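Local coordinates for protein alginase (Pseudoalteromonas, PDB 4Q8K) that cleaves the polysaccharide alginate as a lyase of polysaccharide lyase family 18, most likely by beta-elimination at its glycosidic bonds, at residues Y239-D244 with D259-L264; S246-S251 with E271-L276. All coordinates share one frame; numbering follows the deposited sequence.

In the fold
Contacts 1 and 2 interlock along the chain: the loop 246-251 of contact 2 lies between the two segments of contact 1, and 271-276 follows them. Their centres are about 6 Å apart. Strands 234-241, 257-265 and 271-280 are successive neighbours in one antiparallel sheet, and contact 2 folds the connecting loop back over the third of them. Leu276 N lies 2.8 Å from Val260 O, a probable hydrogen bond joining the contacts. Both also share a calcium ion, which takes OD1 of Asp242 from contact 1 and OD2 of Asp250 from contact 2; a common water is bound to it. Val252, Asn255 and Ile257 complete the protein ligands.

Contact 1. Residues Y239-D244 with D259-L264; sequences YVSDTD and DVYVRL. With CA (calcium ion), chain B; SO4 (sulfate ion), chain C.
Tyr239-Ser241 runs antiparallel to Asp259-Leu264, the strand axes 4.8 Å apart at closest and 150° between their directions, with Tyr239-Tyr261 and Ser241-Asp259 as hydrogen-bonded pairs on either side of the non-hydrogen-bonded pair Val240-Val260. The straightest rung is Tyr239 N to Tyr261 O at 2.8 Å. On the face that carries both tyrosines, their rings lie nearly parallel, 14° between planes, but slid apart with centroids 4.6 Å from each other. Tyr239 CB sits over the face of the Tyr261 ring in a CH-pi contact, while Tyr261 CE1 reaches over the Tyr239 ring, 3.2 Å from Tyr239 CD1. Tyr261 CG, set between backbone N and carbonyl carbon (chi1 61°), folds the ring back across its partner strand. Ser241 CB packs obliquely on the same ring. One water bridges Ser241 OG, Thr243 OG1 and Tyr261 OH, donating to the last at 3.0 Å; Thr243 OG1 also has Glu245 as a partner. Tyr239 OH donates to a sulfate oxygen, O3, at 3.0 Å, and the Arg263 chain passes obliquely, its CD 3.5 Å from Tyr239 OH. The sulfate, probably from the crystallisation liquor, is also held by Lys221; Arg263 forms salt bridges with Glu245 and Glu271. Asp242 OD1 binds the calcium ion at 2.4 Å, and a water on the ion hydrogen-bonds to Thr243 O and to Asp259 OD2, whose carboxylate is held mainly from Asp250. Strands 221-228 and 271-280 flank the pair, while on the opposite face Val262 and Leu264 pack against strand 303-308 of the second sheet.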
loop_
_atom_site.group_PDB
_atom_site.type_symbol
_atom_site.label_atom_id
_atom_site.label_comp_id
_atom_site.label_asym_id
_atom_site.label_seq_id
_atom_site.Cartn_x
_atom_site.Cartn_y
_atom_site.Cartn_z
ATOM N N TYR A 239 -1.735 1.465 5.473
ATOM C CA TYR A 239 -2.950 0.658 5.327
ATOM C C TYR A 239 -4.211 1.496 5.295
ATOM O O TYR A 239 -4.304 2.554 5.921
ATOM C CB TYR A 239 -3.143 -0.286 6.514
ATOM C CG TYR A 239 -2.083 -1.326 6.765
ATOM C CD1 TYR A 239 -0.853 -0.973 7.296
ATOM C CD2 TYR A 239 -2.338 -2.681 6.518
ATOM C CE1 TYR A 239 0.109 -1.917 7.558
ATOM C CE2 TYR A 239 -1.371 -3.640 6.784
ATOM C CZ TYR A 239 -0.155 -3.253 7.295
ATOM O OH TYR A 239 0.814 -4.190 7.563
ATOM N N VAL A 240 -5.202 0.966 4.596
ATOM C CA VAL A 240 -6.574 1.424 4.702
ATOM C C VAL A 240 -7.383 0.172 5.071
ATOM O O VAL A 240 -7.444 -0.787 4.304
ATOM C CB VAL A 240 -7.078 2.047 3.392
ATOM C CG1 VAL A 240 -8.531 2.481 3.529
ATOM C CG2 VAL A 240 -6.202 3.233 2.995
ATOM N N SER A 241 -7.971 0.176 6.263
ATOM C CA SER A 241 -8.314 -1.081 6.928
ATOM C C SER A 241 -9.585 -0.988 7.765
ATOM O O SER A 241 -9.732 -0.078 8.577
ATOM C CB SER A 241 -7.134 -1.500 7.821
ATOM O OG SER A 241 -7.429 -2.634 8.608
ATOM N N ASP A 242 -10.482 -1.958 7.594
ATOM C CA ASP A 242 -11.760 -1.946 8.307
ATOM C C ASP A 242 -11.862 -3.177 9.202
ATOM O O ASP A 242 -12.797 -3.960 9.079
ATOM C CB ASP A 242 -12.932 -1.879 7.312
ATOM C CG ASP A 242 -14.288 -1.670 7.992
ATOM O OD1 ASP A 242 -14.300 -1.330 9.186
ATOM O OD2 ASP A 242 -15.342 -1.841 7.337
ATOM N N THR A 243 -10.890 -3.348 10.090
ATOM C CA THR A 243 -10.820 -4.541 10.938
ATOM C C THR A 243 -10.969 -4.231 12.419
ATOM O O THR A 243 -11.088 -3.071 12.822
ATOM C CB THR A 243 -9.476 -5.277 10.798
ATOM O OG1 THR A 243 -8.466 -4.543 11.503
ATOM C CG2 THR A 243 -9.089 -5.441 9.327
ATOM N N ASP A 244 -10.926 -5.288 13.226
ATOM C CA ASP A 244 -11.022 -5.168 14.677
ATOM C C ASP A 244 -9.648 -5.079 15.328
ATOM O O ASP A 244 -9.531 -5.193 16.550
ATOM C CB ASP A 244 -11.769 -6.377 15.259
ATOM C CG ASP A 244 -13.123 -6.015 15.845
ATOM O OD1 ASP A 244 -13.525 -4.840 15.762
ATOM O OD2 ASP A 244 -13.798 -6.927 16.380
ATOM N N ASP A 259 -9.752 2.595 9.095
ATOM C CA ASP A 259 -8.587 3.175 9.740
ATOM C C ASP A 259 -7.494 3.345 8.698
ATOM O O ASP A 259 -7.270 2.464 7.862
ATOM C CB ASP A 259 -8.086 2.255 10.845
ATOM C CG ASP A 259 -9.042 2.193 12.017
ATOM O OD1 ASP A 259 -9.256 3.245 12.656
ATOM O OD2 ASP A 259 -9.589 1.108 12.284
ATOM N N VAL A 260 -6.818 4.484 8.739
ATOM C CA VAL A 260 -5.656 4.686 7.896
ATOM C C VAL A 260 -4.488 4.795 8.848
ATOM O O VAL A 260 -4.474 5.654 9.730
ATOM C CB VAL A 260 -5.754 5.973 7.064
ATOM C CG1 VAL A 260 -4.491 6.148 6.221
ATOM C CG2 VAL A 260 -7.006 5.962 6.199
ATOM N N TYR A 261 -3.524 3.899 8.709
ATOM C CA TYR A 261 -2.424 3.852 9.651
ATOM C C TYR A 261 -1.168 3.375 8.973
ATOM O O TYR A 261 -1.199 2.882 7.831
ATOM C CB TYR A 261 -2.755 2.947 10.854
ATOM C CG TYR A 261 -3.033 1.491 10.523
ATOM C CD1 TYR A 261 -2.006 0.551 10.493
ATOM C CD2 TYR A 261 -4.324 1.060 10.281
ATOM C CE1 TYR A 261 -2.261 -0.780 10.217
ATOM C CE2 TYR A 261 -4.592 -0.279 9.995
ATOM C CZ TYR A 261 -3.558 -1.185 9.970
ATOM O OH TYR A 261 -3.828 -2.508 9.680
ATOM N N VAL A 262 -0.059 3.517 9.682
ATOM C CA VAL A 262 1.214 3.100 9.151
ATOM C C VAL A 262 1.911 2.151 10.109
ATOM O O VAL A 262 1.800 2.282 11.334
ATOM C CB VAL A 262 2.109 4.327 8.853
ATOM C CG1 VAL A 262 2.374 5.113 10.142
ATOM C CG2 VAL A 262 3.409 3.878 8.211
ATOM N N ARG A 263 2.610 1.167 9.557
ATOM C CA ARG A 263 3.555 0.390 10.349
ATOM C C ARG A 263 4.933 0.642 9.783
ATOM O O ARG A 263 5.132 0.544 8.560
ATOM C CB ARG A 263 3.258 -1.106 10.253
ATOM C CG ARG A 263 2.000 -1.529 10.967
ATOM C CD ARG A 263 1.712 -3.012 10.781
ATOM N NE ARG A 263 0.719 -3.435 11.761
ATOM C CZ ARG A 263 1.034 -3.930 12.951
ATOM N NH1 ARG A 263 2.310 -4.081 13.281
ATOM N NH2 ARG A 263 0.077 -4.268 13.805
ATOM N N LEU A 264 5.868 0.951 10.678
ATOM C CA LEU A 264 7.269 1.177 10.345
ATOM C C LEU A 264 8.154 0.214 11.122
ATOM O O LEU A 264 8.078 0.142 12.350
ATOM C CB LEU A 264 7.677 2.617 10.685
ATOM C CG LEU A 264 6.890 3.715 9.974
ATOM C CD1 LEU A 264 7.328 5.104 10.477
ATOM C CD2 LEU A 264 7.080 3.605 8.471
HETATM CA CA CA B . -13.897 0.118 11.019
HETATM S S SO4 C . -0.694 -7.329 9.232
HETATM O O1 SO4 C . -1.859 -6.470 9.312
HETATM O O2 SO4 C . -1.086 -8.732 9.318
HETATM O O3 SO4 C . -0.060 -7.063 7.938
HETATM O O4 SO4 C . 0.245 -7.015 10.310
HETATM O O HOH W 1 -5.866 -4.444 10.599
HETATM O O HOH W 2 -8.432 -1.661 10.917
HETATM O O HOH W 3 -11.551 -0.535 11.607
#

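Contact 2. Residues S246-S251 with E271-L276. With CA (calcium ion), chain B.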
loop_
_atom_site.group_PDB
_atom_site.type_symbol
_atom_site.label_atom_id
_atom_site.label_comp_id
_atom_site.label_asym_id
_atom_site.label_seq_id
_atom_site.Cartn_x
_atom_site.Cartn_y
_atom_site.Cartn_z
ATOM N N SER A 246 -6.841 -3.739 17.267
ATOM C CA SER A 246 -6.868 -2.640 18.227
ATOM C C SER A 246 -5.718 -1.652 18.014
ATOM O O SER A 246 -4.716 -1.977 17.377
ATOM C CB SER A 246 -6.841 -3.173 19.665
ATOM O OG SER A 246 -5.650 -3.898 19.932
ATOM N N GLY A 247 -5.877 -0.448 18.553
ATOM C CA GLY A 247 -4.818 0.542 18.555
ATOM C C GLY A 247 -5.006 1.718 17.617
ATOM O O GLY A 247 -4.126 2.577 17.536
ATOM N N PHE A 248 -6.142 1.777 16.927
ATOM C CA PHE A 248 -6.401 2.843 15.962
ATOM C C PHE A 248 -7.626 3.664 16.370
ATOM O O PHE A 248 -8.262 3.366 17.381
ATOM C CB PHE A 248 -6.566 2.260 14.548
ATOM C CG PHE A 248 -5.469 1.292 14.157
ATOM C CD1 PHE A 248 -4.143 1.692 14.169
ATOM C CD2 PHE A 248 -5.761 -0.014 13.792
ATOM C CE1 PHE A 248 -3.133 0.817 13.822
ATOM C CE2 PHE A 248 -4.747 -0.896 13.445
ATOM C CZ PHE A 248 -3.428 -0.476 13.451
ATOM N N ASN A 249 -7.936 4.703 15.600
ATOM C CA ASN A 249 -9.036 5.611 15.937
ATOM C C ASN A 249 -10.408 4.940 15.951
ATOM O O ASN A 249 -11.257 5.287 16.780
ATOM C CB ASN A 249 -9.092 6.804 14.980
ATOM C CG ASN A 249 -7.891 7.721 15.098
ATOM O OD1 ASN A 249 -6.954 7.460 15.853
ATOM N ND2 ASN A 249 -7.910 8.799 14.330
ATOM N N ASP A 250 -10.633 4.017 15.014
ATOM C CA ASP A 250 -11.893 3.288 14.946
ATOM C C ASP A 250 -11.699 1.883 15.511
ATOM O O ASP A 250 -12.210 1.566 16.587
ATOM C CB ASP A 250 -12.410 3.239 13.504
ATOM C CG ASP A 250 -13.782 2.599 13.391
ATOM O OD1 ASP A 250 -14.796 3.316 13.543
ATOM O OD2 ASP A 250 -13.845 1.385 13.133
ATOM N N SER A 251 -10.931 1.060 14.797
ATOM C CA SER A 251 -10.603 -0.294 15.238
ATOM C C SER A 251 -11.851 -1.153 15.421
ATOM O O SER A 251 -11.846 -2.105 16.198
ATOM C CB SER A 251 -9.781 -0.270 16.533
ATOM O OG SER A 251 -8.448 0.165 16.299
ATOM N N GLU A 271 8.076 -3.729 14.413
ATOM C CA GLU A 271 7.168 -2.767 13.811
ATOM C C GLU A 271 6.566 -1.836 14.852
ATOM O O GLU A 271 6.107 -2.271 15.913
ATOM C CB GLU A 271 6.042 -3.463 13.042
ATOM C CG GLU A 271 6.503 -4.173 11.782
ATOM C CD GLU A 271 5.337 -4.673 10.933
ATOM O OE1 GLU A 271 4.281 -5.044 11.489
ATOM O OE2 GLU A 271 5.472 -4.674 9.696
ATOM N N GLU A 272 6.569 -0.548 14.534
ATOM C CA GLU A 272 5.821 0.433 15.302
ATOM C C GLU A 272 4.647 0.893 14.456
ATOM O O GLU A 272 4.818 1.229 13.288
ATOM C CB GLU A 272 6.725 1.619 15.668
ATOM C CG GLU A 272 7.939 1.197 16.478
ATOM C CD GLU A 272 8.819 2.363 16.937
ATOM O OE1 GLU A 272 8.323 3.507 17.064
ATOM O OE2 GLU A 272 10.018 2.115 17.175
ATOM N N LYS A 273 3.455 0.891 15.036
ATOM C CA LYS A 273 2.263 1.301 14.312
ATOM C C LYS A 273 1.703 2.610 14.840
ATOM O O LYS A 273 1.903 2.957 16.014
ATOM C CB LYS A 273 1.205 0.201 14.357
ATOM C CG LYS A 273 0.503 0.036 15.706
ATOM C CD LYS A 273 -0.289 -1.276 15.688
ATOM C CE LYS A 273 -1.504 -1.256 16.600
ATOM N NZ LYS A 273 -2.158 -2.610 16.631
ATOM N N PHE A 274 1.024 3.340 13.962
ATOM C CA PHE A 274 0.560 4.684 14.277
ATOM C C PHE A 274 -0.677 5.027 13.471
ATOM O O PHE A 274 -0.673 4.932 12.244
ATOM C CB PHE A 274 1.667 5.688 13.959
ATOM C CG PHE A 274 1.495 7.021 14.631
ATOM C CD1 PHE A 274 0.726 8.015 14.049
ATOM C CD2 PHE A 274 2.134 7.289 15.833
ATOM C CE1 PHE A 274 0.585 9.257 14.663
ATOM C CE2 PHE A 274 1.991 8.535 16.455
ATOM C CZ PHE A 274 1.214 9.518 15.863
ATOM N N ALA A 275 -1.738 5.437 14.160
ATOM C CA ALA A 275 -2.969 5.829 13.487
ATOM C C ALA A 275 -2.877 7.236 12.889
ATOM O O ALA A 275 -2.502 8.188 13.576
ATOM C CB ALA A 275 -4.166 5.723 14.440
ATOM N N LEU A 276 -3.240 7.355 11.613
ATOM C CA LEU A 276 -3.202 8.641 10.923
ATOM C C LEU A 276 -4.582 9.273 10.793
ATOM O O LEU A 276 -4.735 10.477 10.911
ATOM C CB LEU A 276 -2.549 8.471 9.542
ATOM C CG LEU A 276 -1.112 7.942 9.660
ATOM C CD1 LEU A 276 -0.602 7.426 8.319
ATOM C CD2 LEU A 276 -0.173 9.012 10.255
HETATM CA CA CA B . -13.897 0.118 11.019
HETATM O O HOH W 4 -3.166 -5.159 18.154
HETATM O O HOH W 5 -5.763 10.912 14.143
HETATM O O HOH W 3 -11.551 -0.535 11.607
#
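Lys273 NZ donates to the backbone carbonyl of Ser246, 2.7 Å from its O and almost straight in line with the C=O bond. On its way there the lysine chain crosses the Phe248 ring at about a right angle, with CE 3.8 Å from Phe248 CZ and CD close to the same corner. Its first torsion (chi1 74°) places CG between backbone N and carbonyl carbon, and the extended chain beyond then carries the ammonium group across to the loop. Ala275 makes the second point of contact: its CB meets the edge of the Phe248 ring, 4.0 Å from CD1, and lies 3.6 Å from Asn249 OD1. Gly247 passes beside the lysine chain, where a beta carbon would clash with Lys273 CE and press on the carbonyl oxygen of Ser246. An alanine in place of Lys273 would probably leave the Ser246 carbonyl without this donor, uncover one corner of the Phe248 ring and cost Glu245 one of its two basic partners, the other being Arg263. Farther out, water links Asn249 ND2 to Leu276 O, weakly on the Leu276 side. Within the loop, Phe248 N donates to Ser251 OG at 2.9 Å, tying the ends of 248-251 together; Ser251 OG is also hydrogen-bonded to Glu245 O. The N-H groups of Asp250 and Ser251 are held by the carboxylate of Asp259 on strand 257-265. Asp250 makes no contact with 271-276; it binds the calcium ion through OD2 at 2.5 Å. The arrangement is a calcium-binding loop between neighbouring strands 234-241 and 257-265, folded onto the next strand, 271-280, at the surface of the concanavalin-like beta-sandwich of this alginate lyase domain.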